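Local coordinates for protein cytokinin riboside 5'-monophosphate phosphoribohydrolase (PDB 5ZI9) that belongs to the LOG-like proteins of the SLOG clan, built on a Rossmann-like parallel sheet and found here as an assembly of six chains, at residues V21-R24 with V28-S31; T44-V47 with P51-V54; F61-G66 with N152-F157; F184-L189 with F198-F203; L189-K194 with E227-L232. All blocks are in the same frame, centred on the assembly; numbering follows the deposited sequence.

Contact 1. Residues V21-R24 with V28-S31; sequences VLRR and VQES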
# COMPACT_ATOMS: atom_id res chain seq x y z
N VAL B 21 14.20 -9.00 11.56
CA VAL B 21 14.05 -10.42 11.84
C VAL B 21 15.36 -11.06 12.36
O VAL B 21 16.43 -10.78 11.85
CB VAL B 21 13.57 -11.16 10.58
CG1 VAL B 21 13.12 -12.58 10.90
CG2 VAL B 21 12.40 -10.43 9.97
N LEU B 22 15.27 -11.91 13.39
CA LEU B 22 16.40 -12.68 13.93
C LEU B 22 16.17 -14.17 13.69
O LEU B 22 15.14 -14.70 14.05
CB LEU B 22 16.51 -12.48 15.42
CG LEU B 22 17.85 -12.41 16.14
CD1 LEU B 22 17.74 -13.00 17.54
CD2 LEU B 22 18.97 -13.11 15.40
N ARG B 23 17.12 -14.85 13.08
CA ARG B 23 17.03 -16.31 12.96
C ARG B 23 18.28 -16.93 13.51
O ARG B 23 19.41 -16.53 13.15
CB ARG B 23 16.86 -16.69 11.52
CG ARG B 23 15.57 -16.18 10.95
CD ARG B 23 15.48 -16.55 9.50
NE ARG B 23 14.19 -17.16 9.32
CZ ARG B 23 13.15 -16.58 8.74
NH1 ARG B 23 13.24 -15.35 8.19
NH2 ARG B 23 12.04 -17.25 8.66
N ARG B 24 18.09 -17.89 14.41
CA ARG B 24 19.20 -18.63 15.00
C ARG B 24 19.03 -20.12 14.83
O ARG B 24 17.89 -20.64 14.78
CB ARG B 24 19.29 -18.32 16.47
CG ARG B 24 19.99 -17.05 16.79
CD ARG B 24 19.95 -16.82 18.28
NE ARG B 24 20.48 -15.52 18.71
CZ ARG B 24 20.02 -14.81 19.74
NH1 ARG B 24 18.98 -15.19 20.49
NH2 ARG B 24 20.62 -13.69 20.04
N VAL B 28 17.37 -20.63 11.12
CA VAL B 28 18.07 -20.08 9.93
C VAL B 28 17.63 -20.77 8.64
O VAL B 28 17.42 -21.97 8.60
CB VAL B 28 19.60 -20.22 10.12
CG1 VAL B 28 20.39 -20.27 8.81
CG2 VAL B 28 20.11 -19.10 11.03
N GLN B 29 17.47 -20.04 7.55
CA GLN B 29 17.02 -20.67 6.32
C GLN B 29 18.17 -21.16 5.49
O GLN B 29 19.26 -20.62 5.56
CB GLN B 29 16.16 -19.72 5.53
CG GLN B 29 14.80 -19.52 6.17
CD GLN B 29 14.07 -18.34 5.57
OE1 GLN B 29 14.60 -17.20 5.52
NE2 GLN B 29 12.86 -18.59 5.08
N GLU B 30 17.89 -22.15 4.64
CA GLU B 30 18.92 -22.78 3.80
C GLU B 30 19.13 -22.07 2.47
O GLU B 30 20.16 -22.22 1.84
CB GLU B 30 18.65 -24.27 3.55
CG GLU B 30 17.31 -24.83 4.09
CD GLU B 30 17.31 -26.36 4.20
OE1 GLU B 30 18.14 -26.89 4.98
OE2 GLU B 30 16.48 -27.02 3.52
N SER B 31 18.16 -21.27 2.05
CA SER B 31 18.28 -20.45 0.85
C SER B 31 18.23 -19.01 1.26
O SER B 31 17.70 -18.68 2.33
CB SER B 31 17.14 -20.72 -0.13
OG SER B 31 15.87 -20.49 0.47
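The guanidinium of R23 lies almost flat against the side-chain amide of Q29. The two planes are only 12° apart, and R23 CZ is 3.7 Å from Q29 CD. Q29 OE1 is the nearest amide atom. It sits over one face of the guanidinium, displaced toward the rim, 3.5 Å from R23 NH1. The contact is a polar stack and not a hydrogen bond. V28 packs against the start of the same arginine. Its CG2 is 3.4 Å from R23 O, and the same methyl lies 4.1 Å from R23 CB. R23 leaves the strand with CG anti to its carbonyl carbon (chi1 -64°). A bend at chi3 (130°) then turns the guanidinium onto the amide. Strand 21-24 is the second strand of a short beta-hairpin with strand 15-18, and residues 28-31 fold back beside it on the way to helix 33-39. R23 NE donates to Q27 O, which helps fix the turn of the guanidinium, while Q29 N bonds to Q16 OE1 on the partner strand and Q29 NE2 weakly to a bound citrate. R24 turns away from the returning chain: its NH1 bonds to N144 O of the second subunit, and L22 pairs with a strand of that subunit, so the small sheet continues across the interface.

Contact 2. Residues T44-V47 with P51-V54; sequences TDWV and PWRV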
# COMPACT_ATOMS: atom_id res chain seq x y z
N THR B 44 0.67 -18.51 -11.29
CA THR B 44 0.38 -17.09 -11.43
C THR B 44 -1.13 -16.83 -11.54
O THR B 44 -1.56 -16.00 -12.31
CB THR B 44 1.05 -16.55 -12.68
OG1 THR B 44 0.55 -17.28 -13.81
CG2 THR B 44 2.57 -16.67 -12.61
N ASP B 45 -1.92 -17.56 -10.78
CA ASP B 45 -3.34 -17.28 -10.68
C ASP B 45 -3.62 -15.87 -10.20
O ASP B 45 -4.54 -15.23 -10.70
CB ASP B 45 -3.97 -18.18 -9.63
CG ASP B 45 -3.85 -19.62 -9.97
OD1 ASP B 45 -4.36 -20.02 -11.05
OD2 ASP B 45 -3.21 -20.34 -9.16
N TRP B 46 -2.87 -15.46 -9.18
CA TRP B 46 -3.04 -14.19 -8.49
C TRP B 46 -3.14 -12.98 -9.42
O TRP B 46 -3.88 -12.05 -9.08
CB TRP B 46 -1.92 -14.00 -7.45
CG TRP B 46 -0.53 -14.12 -8.06
CD1 TRP B 46 0.23 -15.26 -8.13
CD2 TRP B 46 0.22 -13.08 -8.73
NE1 TRP B 46 1.40 -14.99 -8.77
CE2 TRP B 46 1.44 -13.67 -9.15
CE3 TRP B 46 -0.02 -11.70 -9.00
CZ2 TRP B 46 2.43 -12.95 -9.84
CZ3 TRP B 46 0.97 -10.98 -9.66
CH2 TRP B 46 2.18 -11.61 -10.08
N VAL B 47 -2.45 -12.98 -10.59
CA VAL B 47 -2.56 -11.78 -11.49
C VAL B 47 -3.97 -11.56 -11.99
O VAL B 47 -4.27 -10.46 -12.50
CB VAL B 47 -1.72 -11.79 -12.78
CG1 VAL B 47 -0.33 -11.36 -12.51
CG2 VAL B 47 -1.75 -13.14 -13.44
N PRO B 51 -7.81 -8.73 -5.67
CA PRO B 51 -6.85 -8.13 -4.75
C PRO B 51 -5.67 -7.57 -5.52
O PRO B 51 -5.20 -6.54 -5.17
CB PRO B 51 -6.38 -9.29 -3.89
CG PRO B 51 -7.49 -10.22 -3.94
CD PRO B 51 -8.01 -10.15 -5.34
N TRP B 52 -5.21 -8.26 -6.57
CA TRP B 52 -4.14 -7.74 -7.41
C TRP B 52 -4.61 -6.59 -8.28
O TRP B 52 -3.86 -5.71 -8.60
CB TRP B 52 -3.56 -8.87 -8.29
CG TRP B 52 -2.42 -8.38 -9.12
CD1 TRP B 52 -2.45 -8.09 -10.45
CD2 TRP B 52 -1.10 -8.07 -8.66
NE1 TRP B 52 -1.21 -7.64 -10.87
CE2 TRP B 52 -0.37 -7.61 -9.78
CE3 TRP B 52 -0.46 -8.14 -7.43
CZ2 TRP B 52 0.96 -7.22 -9.70
CZ3 TRP B 52 0.85 -7.76 -7.35
CH2 TRP B 52 1.55 -7.29 -8.47
N ARG B 53 -5.85 -6.64 -8.73
CA ARG B 53 -6.39 -5.55 -9.52
C ARG B 53 -6.44 -4.27 -8.74
O ARG B 53 -6.22 -3.23 -9.27
CB ARG B 53 -7.79 -5.88 -10.00
CG ARG B 53 -7.82 -6.91 -11.14
CD ARG B 53 -9.19 -6.87 -11.76
NE ARG B 53 -9.27 -7.80 -12.87
CZ ARG B 53 -9.63 -9.06 -12.79
NH1 ARG B 53 -9.61 -9.81 -13.87
NH2 ARG B 53 -10.01 -9.59 -11.63
N VAL B 54 -6.70 -4.38 -7.47
CA VAL B 54 -6.72 -3.25 -6.58
C VAL B 54 -5.34 -2.56 -6.51
O VAL B 54 -5.25 -1.35 -6.39
CB VAL B 54 -7.29 -3.70 -5.20
CG1 VAL B 54 -6.35 -3.44 -4.07
CG2 VAL B 54 -8.58 -2.99 -4.92
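The chain makes a 3-10 turn at W46 and V47 and soon enters helix 50-67, which brings V47 CA within 6.0 Å of W52 CA. W46 and W52 form a T-shaped pair. Their six-membered rings have centroids 4.8 Å apart and planes at 74°. The edge belongs to W46: its CZ3 lies 3.5 Å above the W52 ring plane, over the ring's centre, and 3.6 Å from W52 CE2. With CG of W52 anti to its backbone N (chi1 -177°), the indole offers its face to W46. The two side chains leave their backbones in the same general direction. V47 CG1 adds to the layer over the W52 face, 4.2 Å from W52 NE1. The backbone closes in as well: W46 O is 3.3 Å from W52 CB, and V47 O is 3.6 Å from W52 CD1. T49 OG1 hydrogen-bonds W46 O, so this carbonyl has a polar partner in the connecting turn. The fourth subunit packs on the pair, A69 on W46 and V47 and G66 on W52. No hydrogen bond joins the two segments. Their hold is therefore apolar and aromatic, and the ring C-H edge of W46 probably gains a little electrostatic attraction from the pi face of W52.

Contact 3. Residues F61-G66 with N152-F157; sequences FIEGFG and NFRYFF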
# COMPACT_ATOMS: atom_id res chain seq x y z
N PHE B 61 -3.62 5.41 -10.32
CA PHE B 61 -3.81 6.67 -9.61
C PHE B 61 -2.49 7.33 -9.31
O PHE B 61 -2.35 8.54 -9.50
CB PHE B 61 -4.49 6.48 -8.27
CG PHE B 61 -5.95 6.46 -8.35
CD1 PHE B 61 -6.64 7.63 -8.55
CD2 PHE B 61 -6.64 5.28 -8.22
CE1 PHE B 61 -8.02 7.62 -8.63
CE2 PHE B 61 -8.02 5.25 -8.27
CZ PHE B 61 -8.72 6.44 -8.49
N ILE B 62 -1.55 6.54 -8.79
CA ILE B 62 -0.25 7.08 -8.47
C ILE B 62 0.41 7.68 -9.68
O ILE B 62 1.00 8.74 -9.55
CB ILE B 62 0.68 6.05 -7.79
CG1 ILE B 62 0.20 5.85 -6.35
CG2 ILE B 62 2.14 6.52 -7.76
CD1 ILE B 62 0.53 4.51 -5.81
N GLU B 63 0.30 7.01 -10.83
CA GLU B 63 0.94 7.46 -12.07
C GLU B 63 0.30 8.73 -12.56
O GLU B 63 0.99 9.66 -12.97
CB GLU B 63 0.83 6.38 -13.14
CG GLU B 63 1.84 5.27 -12.98
CD GLU B 63 1.34 3.86 -13.32
OE1 GLU B 63 0.52 3.69 -14.25
OE2 GLU B 63 1.80 2.93 -12.63
N GLY B 64 -1.02 8.78 -12.49
CA GLY B 64 -1.76 9.99 -12.82
C GLY B 64 -1.31 11.20 -12.02
O GLY B 64 -0.93 12.20 -12.59
N PHE B 65 -1.32 11.12 -10.70
CA PHE B 65 -0.99 12.26 -9.88
C PHE B 65 0.45 12.72 -10.05
O PHE B 65 0.78 13.87 -9.82
CB PHE B 65 -1.18 11.90 -8.43
CG PHE B 65 -2.60 11.60 -8.05
CD1 PHE B 65 -3.64 11.88 -8.90
CD2 PHE B 65 -2.89 11.06 -6.80
CE1 PHE B 65 -4.94 11.64 -8.52
CE2 PHE B 65 -4.18 10.82 -6.42
CZ PHE B 65 -5.20 11.11 -7.28
N GLY B 66 1.30 11.77 -10.40
CA GLY B 66 2.69 12.01 -10.59
C GLY B 66 2.86 12.77 -11.87
O GLY B 66 3.59 13.75 -11.86
N ASN B 152 -2.48 7.50 -21.29
CA ASN B 152 -3.53 6.56 -21.66
C ASN B 152 -3.88 5.74 -20.44
O ASN B 152 -3.09 4.88 -20.00
CB ASN B 152 -2.99 5.62 -22.69
CG ASN B 152 -2.70 6.30 -23.98
OD1 ASN B 152 -3.63 6.73 -24.65
ND2 ASN B 152 -1.42 6.43 -24.32
N PHE B 153 -5.05 6.02 -19.90
CA PHE B 153 -5.55 5.29 -18.73
C PHE B 153 -6.16 4.00 -19.18
O PHE B 153 -6.76 3.94 -20.26
CB PHE B 153 -6.63 6.08 -17.97
CG PHE B 153 -6.10 7.26 -17.27
CD1 PHE B 153 -5.93 8.46 -17.95
CD2 PHE B 153 -5.74 7.17 -15.92
CE1 PHE B 153 -5.41 9.56 -17.30
CE2 PHE B 153 -5.20 8.26 -15.26
CZ PHE B 153 -5.03 9.47 -15.96
N ARG B 154 -6.07 2.99 -18.32
CA ARG B 154 -6.82 1.78 -18.57
C ARG B 154 -8.04 1.57 -17.69
O ARG B 154 -8.97 0.84 -18.08
CB ARG B 154 -5.90 0.56 -18.72
CG ARG B 154 -5.12 0.18 -17.51
CD ARG B 154 -3.66 -0.04 -17.83
NE ARG B 154 -2.89 0.72 -16.85
CZ ARG B 154 -1.70 0.39 -16.35
NH1 ARG B 154 -1.12 1.22 -15.47
NH2 ARG B 154 -1.07 -0.73 -16.73
N TYR B 155 -8.12 2.31 -16.60
CA TYR B 155 -9.33 2.31 -15.79
C TYR B 155 -10.15 3.60 -15.94
O TYR B 155 -9.77 4.65 -15.47
CB TYR B 155 -9.00 2.07 -14.34
CG TYR B 155 -8.18 0.83 -14.15
CD1 TYR B 155 -8.76 -0.42 -14.27
CD2 TYR B 155 -6.82 0.91 -13.90
CE1 TYR B 155 -8.00 -1.56 -14.12
CE2 TYR B 155 -6.05 -0.22 -13.75
CZ TYR B 155 -6.64 -1.45 -13.86
OH TYR B 155 -5.89 -2.59 -13.74
N PHE B 156 -11.29 3.45 -16.60
CA PHE B 156 -12.31 4.48 -16.79
C PHE B 156 -12.54 5.41 -15.60
O PHE B 156 -12.60 6.63 -15.73
CB PHE B 156 -13.62 3.74 -17.09
CG PHE B 156 -14.64 4.58 -17.79
CD1 PHE B 156 -14.48 4.94 -19.16
CD2 PHE B 156 -15.81 4.99 -17.12
CE1 PHE B 156 -15.45 5.70 -19.83
CE2 PHE B 156 -16.77 5.76 -17.80
CZ PHE B 156 -16.59 6.11 -19.14
N PHE B 157 -12.65 4.79 -14.44
CA PHE B 157 -13.06 5.45 -13.21
C PHE B 157 -11.93 6.16 -12.55
O PHE B 157 -12.12 7.06 -11.78
CB PHE B 157 -13.70 4.43 -12.32
CG PHE B 157 -14.96 3.91 -12.93
CD1 PHE B 157 -16.17 4.58 -12.71
CD2 PHE B 157 -14.95 2.80 -13.82
CE1 PHE B 157 -17.34 4.13 -13.29
CE2 PHE B 157 -16.13 2.38 -14.41
CZ PHE B 157 -17.32 3.03 -14.13
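E63 of helix 50-67 forms a salt bridge with R154, which sits between helix 156-165 and strand 149-153, at one edge of the Rossmann-like parallel sheet within this chain. E63 OE1 is 3.2 Å from R154 NH1 and approaches the guanidinium at its edge, near its plane. The two chains meet nearly perpendicular, and the carboxylate and guanidinium planes are 40° apart. R154 begins with CG between its backbone N and carbonyl carbon (chi1 64°). Bends at chi2 and chi3 then carry its end to the helix. F153 faces the helix at G64: its CE2 is 4.6 Å from G64 CA, a loose approach where the helix has no side chain.

The guanidinium has further partners. R154 NE pairs with E60 OE2, one turn earlier on the helix, and R154 NH2 pairs with E63 OE2 of the fourth subunit. E60 OE1 also accepts from Y155 N, so E60 ties down both the arginine and the backbone after it. The E63 carboxylates of the two subunits lie close together. R154 probably offsets their like charges, so the contact belongs to the assembly as much as to the chain. The aliphatic part of the arginine is placed too: R154 CG lies 3.9 Å above the plane of the Y155 ring, displaced toward its rim.

Contact 4. Residues F184-L189 with F198-F203; sequences FEALTL and FPIVLF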
# COMPACT_ATOMS: atom_id res chain seq x y z
N PHE B 184 -23.48 15.14 -17.14
CA PHE B 184 -24.35 14.86 -16.02
C PHE B 184 -23.63 14.49 -14.72
O PHE B 184 -24.18 14.65 -13.67
CB PHE B 184 -25.44 13.90 -16.41
CG PHE B 184 -26.52 14.55 -17.26
CD1 PHE B 184 -27.34 15.53 -16.72
CD2 PHE B 184 -26.69 14.22 -18.60
CE1 PHE B 184 -28.32 16.16 -17.48
CE2 PHE B 184 -27.65 14.84 -19.37
CZ PHE B 184 -28.47 15.81 -18.81
N GLU B 185 -22.38 14.09 -14.81
CA GLU B 185 -21.55 13.83 -13.65
C GLU B 185 -21.20 15.14 -12.92
O GLU B 185 -21.29 15.22 -11.70
CB GLU B 185 -20.27 13.20 -14.16
CG GLU B 185 -19.34 12.52 -13.18
CD GLU B 185 -18.33 11.66 -13.95
OE1 GLU B 185 -17.11 12.00 -13.97
OE2 GLU B 185 -18.81 10.70 -14.59
N ALA B 186 -20.77 16.13 -13.70
CA ALA B 186 -20.44 17.45 -13.18
C ALA B 186 -21.67 18.13 -12.60
O ALA B 186 -21.62 18.76 -11.53
CB ALA B 186 -19.82 18.29 -14.28
N LEU B 187 -22.77 17.98 -13.29
CA LEU B 187 -23.99 18.50 -12.82
C LEU B 187 -24.38 17.95 -11.46
O LEU B 187 -24.72 18.74 -10.58
CB LEU B 187 -25.10 18.28 -13.83
CG LEU B 187 -25.11 19.30 -14.98
CD1 LEU B 187 -26.09 18.86 -16.03
CD2 LEU B 187 -25.52 20.67 -14.48
N THR B 188 -24.29 16.64 -11.24
CA THR B 188 -24.78 16.11 -9.95
C THR B 188 -23.77 16.42 -8.86
O THR B 188 -24.14 16.70 -7.72
CB THR B 188 -25.33 14.65 -9.97
OG1 THR B 188 -24.45 13.72 -9.32
CG2 THR B 188 -25.64 14.23 -11.34
N LEU B 189 -22.51 16.47 -9.24
CA LEU B 189 -21.47 16.85 -8.33
C LEU B 189 -21.73 18.26 -7.85
O LEU B 189 -21.53 18.54 -6.67
CB LEU B 189 -20.10 16.72 -8.99
CG LEU B 189 -19.49 15.31 -9.02
CD1 LEU B 189 -18.27 15.27 -9.94
CD2 LEU B 189 -19.08 14.86 -7.62
N PHE B 198 -17.78 25.73 -9.85
CA PHE B 198 -17.41 24.85 -10.94
C PHE B 198 -18.34 25.11 -12.10
O PHE B 198 -19.36 24.43 -12.27
CB PHE B 198 -17.48 23.41 -10.48
CG PHE B 198 -16.67 22.46 -11.33
CD1 PHE B 198 -15.34 22.22 -11.02
CD2 PHE B 198 -17.26 21.78 -12.41
CE1 PHE B 198 -14.61 21.36 -11.79
CE2 PHE B 198 -16.54 20.90 -13.17
CZ PHE B 198 -15.22 20.69 -12.87
N PRO B 199 -18.00 26.13 -12.90
CA PRO B 199 -18.77 26.51 -14.05
C PRO B 199 -18.84 25.43 -15.07
O PRO B 199 -17.81 24.82 -15.42
CB PRO B 199 -17.98 27.67 -14.64
CG PRO B 199 -16.61 27.55 -14.10
CD PRO B 199 -16.83 27.02 -12.73
N ILE B 200 -20.05 25.21 -15.57
CA ILE B 200 -20.31 24.25 -16.62
C ILE B 200 -20.97 25.00 -17.77
O ILE B 200 -22.02 25.56 -17.59
CB ILE B 200 -21.26 23.16 -16.11
CG1 ILE B 200 -20.61 22.39 -14.97
CG2 ILE B 200 -21.61 22.16 -17.19
CD1 ILE B 200 -21.62 21.58 -14.18
N VAL B 201 -20.37 24.98 -18.95
CA VAL B 201 -20.87 25.72 -20.09
C VAL B 201 -21.12 24.78 -21.26
O VAL B 201 -20.21 24.09 -21.68
CB VAL B 201 -19.80 26.77 -20.53
CG1 VAL B 201 -20.21 27.50 -21.81
CG2 VAL B 201 -19.45 27.74 -19.38
N LEU B 202 -22.30 24.80 -21.85
CA LEU B 202 -22.55 24.01 -23.07
C LEU B 202 -22.45 24.91 -24.30
O LEU B 202 -22.96 25.99 -24.29
CB LEU B 202 -23.93 23.37 -23.06
CG LEU B 202 -24.56 22.81 -21.77
CD1 LEU B 202 -25.65 21.83 -22.13
CD2 LEU B 202 -23.58 22.12 -20.85
N PHE B 203 -21.82 24.45 -25.36
CA PHE B 203 -21.70 25.23 -26.57
C PHE B 203 -22.62 24.65 -27.62
O PHE B 203 -22.50 23.48 -27.93
CB PHE B 203 -20.27 25.20 -27.06
CG PHE B 203 -20.00 26.21 -28.10
CD1 PHE B 203 -20.29 25.96 -29.45
CD2 PHE B 203 -19.50 27.46 -27.75
CE1 PHE B 203 -20.07 26.92 -30.43
CE2 PHE B 203 -19.26 28.42 -28.73
CZ PHE B 203 -19.54 28.14 -30.07
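The F198 ring is the flat group here, and the CB of A186 reaches it obliquely, 4.3 Å from F198 CE2. A second ring, F170 of strand 167-172, makes a T-shaped pair with F198. V190, one turn after A186 on the same helix, also touches the F198 side chain. Beyond the ring, I200 CD1 makes the contact, against methyls and helix backbone. This methyl is 3.8 Å from A186 CB and equally near A186 C, and it is 3.9 Å from L187 N. L187 CD2 also reaches this methyl, 4.0 Å from I200 CD1. The L187 and I200 side chains meet at a slant. I200 holds CG1 anti to its carbonyl carbon (chi1 -63°) and extends toward the helix. A186 CA and I200 CA are 7.6 Å apart, the nearest such pair across the contact; the short A186 side chain probably helps.

The segments are the helix and second strand of the beta-alpha-beta unit 167-172, 177-191, 200-203. I200 and L202 both touch L183 on the helix. V201 points to the other side of the sheet and packs on helix 239-249. Strand 200-203 lies between its parallel neighbours: backbone hydrogen bonds join V201 to F170 and V172 of strand 167-172, and I200 to H234 of strand 234-236. The helix also meets the sixth subunit, through F184, E185, T188 and L189.

Contact 5. Residues L189-K194 with E227-L232; sequences LVQTQK and EKDLML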
# COMPACT_ATOMS: atom_id res chain seq x y z
N LEU B 189 -22.51 16.47 -9.24
CA LEU B 189 -21.47 16.85 -8.33
C LEU B 189 -21.73 18.26 -7.85
O LEU B 189 -21.53 18.54 -6.67
CB LEU B 189 -20.10 16.72 -8.99
CG LEU B 189 -19.49 15.31 -9.02
CD1 LEU B 189 -18.27 15.27 -9.94
CD2 LEU B 189 -19.08 14.86 -7.62
N VAL B 190 -22.18 19.14 -8.74
CA VAL B 190 -22.44 20.53 -8.35
C VAL B 190 -23.78 20.64 -7.62
O VAL B 190 -23.86 21.32 -6.58
CB VAL B 190 -22.30 21.47 -9.57
CG1 VAL B 190 -23.05 22.78 -9.40
CG2 VAL B 190 -20.82 21.76 -9.79
N GLN B 191 -24.81 19.97 -8.14
CA GLN B 191 -26.11 19.91 -7.46
C GLN B 191 -26.02 19.39 -6.03
O GLN B 191 -26.70 19.87 -5.17
CB GLN B 191 -27.08 19.02 -8.23
CG GLN B 191 -28.50 19.01 -7.64
CD GLN B 191 -29.41 17.98 -8.29
OE1 GLN B 191 -29.06 16.79 -8.37
NE2 GLN B 191 -30.57 18.41 -8.75
N THR B 192 -25.21 18.39 -5.79
CA THR B 192 -25.13 17.83 -4.44
C THR B 192 -24.14 18.55 -3.55
O THR B 192 -23.99 18.21 -2.38
CB THR B 192 -24.70 16.37 -4.51
OG1 THR B 192 -23.44 16.30 -5.18
CG2 THR B 192 -25.78 15.54 -5.23
N GLN B 193 -23.44 19.52 -4.13
CA GLN B 193 -22.47 20.39 -3.46
C GLN B 193 -21.25 19.64 -3.01
O GLN B 193 -20.59 20.08 -2.11
CB GLN B 193 -23.11 21.15 -2.32
CG GLN B 193 -24.46 21.74 -2.70
CD GLN B 193 -24.90 22.86 -1.79
OE1 GLN B 193 -25.05 22.68 -0.57
NE2 GLN B 193 -25.11 24.03 -2.37
N LYS B 194 -20.92 18.55 -3.70
CA LYS B 194 -19.62 17.88 -3.57
C LYS B 194 -18.55 18.67 -4.24
O LYS B 194 -17.38 18.50 -3.95
CB LYS B 194 -19.61 16.46 -4.18
CG LYS B 194 -19.77 15.38 -3.13
CD LYS B 194 -18.69 14.30 -3.16
CE LYS B 194 -18.40 13.78 -1.76
NZ LYS B 194 -17.30 14.48 -1.02
N GLU B 227 -36.12 24.27 -10.70
CA GLU B 227 -35.77 25.22 -11.78
C GLU B 227 -34.36 25.82 -11.59
O GLU B 227 -33.62 25.96 -12.56
CB GLU B 227 -36.79 26.33 -11.91
CG GLU B 227 -36.70 27.04 -13.26
CD GLU B 227 -37.50 26.34 -14.35
OE1 GLU B 227 -38.72 26.11 -14.17
OE2 GLU B 227 -36.90 26.04 -15.40
N LYS B 228 -33.99 26.13 -10.35
CA LYS B 228 -32.65 26.64 -10.06
C LYS B 228 -31.52 25.65 -10.39
O LYS B 228 -30.36 26.06 -10.44
CB LYS B 228 -32.52 27.07 -8.58
CG LYS B 228 -33.44 28.21 -8.08
CD LYS B 228 -32.71 29.16 -7.10
CE LYS B 228 -33.47 29.48 -5.81
NZ LYS B 228 -34.44 30.62 -5.87
N ASP B 229 -31.84 24.37 -10.55
CA ASP B 229 -30.86 23.33 -10.95
C ASP B 229 -30.43 23.48 -12.42
O ASP B 229 -29.34 23.02 -12.80
CB ASP B 229 -31.39 21.90 -10.70
CG ASP B 229 -31.50 21.53 -9.20
OD1 ASP B 229 -30.73 22.01 -8.34
OD2 ASP B 229 -32.39 20.74 -8.86
N LEU B 230 -31.28 24.10 -13.24
CA LEU B 230 -30.96 24.45 -14.64
C LEU B 230 -30.07 25.70 -14.81
O LEU B 230 -29.60 25.96 -15.90
CB LEU B 230 -32.25 24.61 -15.44
CG LEU B 230 -33.19 23.40 -15.40
CD1 LEU B 230 -34.16 23.39 -16.57
CD2 LEU B 230 -32.41 22.10 -15.43
N MET B 231 -29.79 26.40 -13.71
CA MET B 231 -28.84 27.49 -13.66
C MET B 231 -27.41 27.02 -13.43
O MET B 231 -26.48 27.84 -13.39
CB MET B 231 -29.18 28.39 -12.49
CG MET B 231 -30.63 28.76 -12.35
SD MET B 231 -30.85 30.42 -12.92
CE MET B 231 -31.13 30.07 -14.66
N LEU B 232 -27.23 25.72 -13.23
CA LEU B 232 -25.90 25.15 -12.96
C LEU B 232 -25.05 25.03 -14.21
O LEU B 232 -23.87 24.69 -14.12
CB LEU B 232 -26.02 23.80 -12.24
CG LEU B 232 -26.80 23.86 -10.92
CD1 LEU B 232 -26.97 22.46 -10.35
CD2 LEU B 232 -26.07 24.75 -9.92
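V190 and Q191 lie in the last turn of helix 177-191, which ends in a Schellman motif and packs there on D229 and L232. In the motif, Q193 has a positive phi (68°). Q193 N bonds to V190 O at 3.1 Å, and K194 N bonds weakly to L189 O. The partner segment enters as a 3-10 turn, 227-229, in the loop between helix 205-220 and strand 234-236.

The apolar half of the contact is V190 with L232. V190 CG1 is 3.6 Å from L232 CD2, and the two side chains run antiparallel alongside each other. The other methyl of L232 lies along the next residue, with L232 CD1 3.9 Å from Q191 CA and 4.0 Å from Q191 CB. The polar half is Q191 with D229. Q191 holds CG anti to its backbone N (chi1 -175°) and stretches out to the acid. Its NE2 donates to D229 OD2 at 3.0 Å. The bond is bent and weak, and the amide and carboxylate planes are steeply turned, 76° apart.

Both groups have other partners. A226 N donates to D229 OD2, which ties the carboxylate to its own loop. Q191 OE1 is hydrogen-bonded to OHB of a bound citrate. The sixth subunit also packs on Q191, through L177. The chemistry implies a modest polar bond beside a small aliphatic contact: D229 is probably positioned mainly by its own loop, and the citrate that the Q191 amide also touches probably came from the crystallisation liquor.

From the N terminus, contact 1 closes a three-residue turn after the small hairpin. Contact 2 closes another turn at the start of helix 50-67. Contact 3 uses the far part of that helix and closes a long loop of 85 residues, joining the helix to the end of strand 149-153. These three follow one another in series. Contact 4 closes 8 residues between helix 177-191 and strand 200-203, and contact 5 closes 32. These two cross, because their segments alternate along the chain. They share L189 and touch directly, for example I200 CB to L232 O at 3.6 Å. Together they tie helix 177-191 to strand 200-203 and to the loop before strand 234-236.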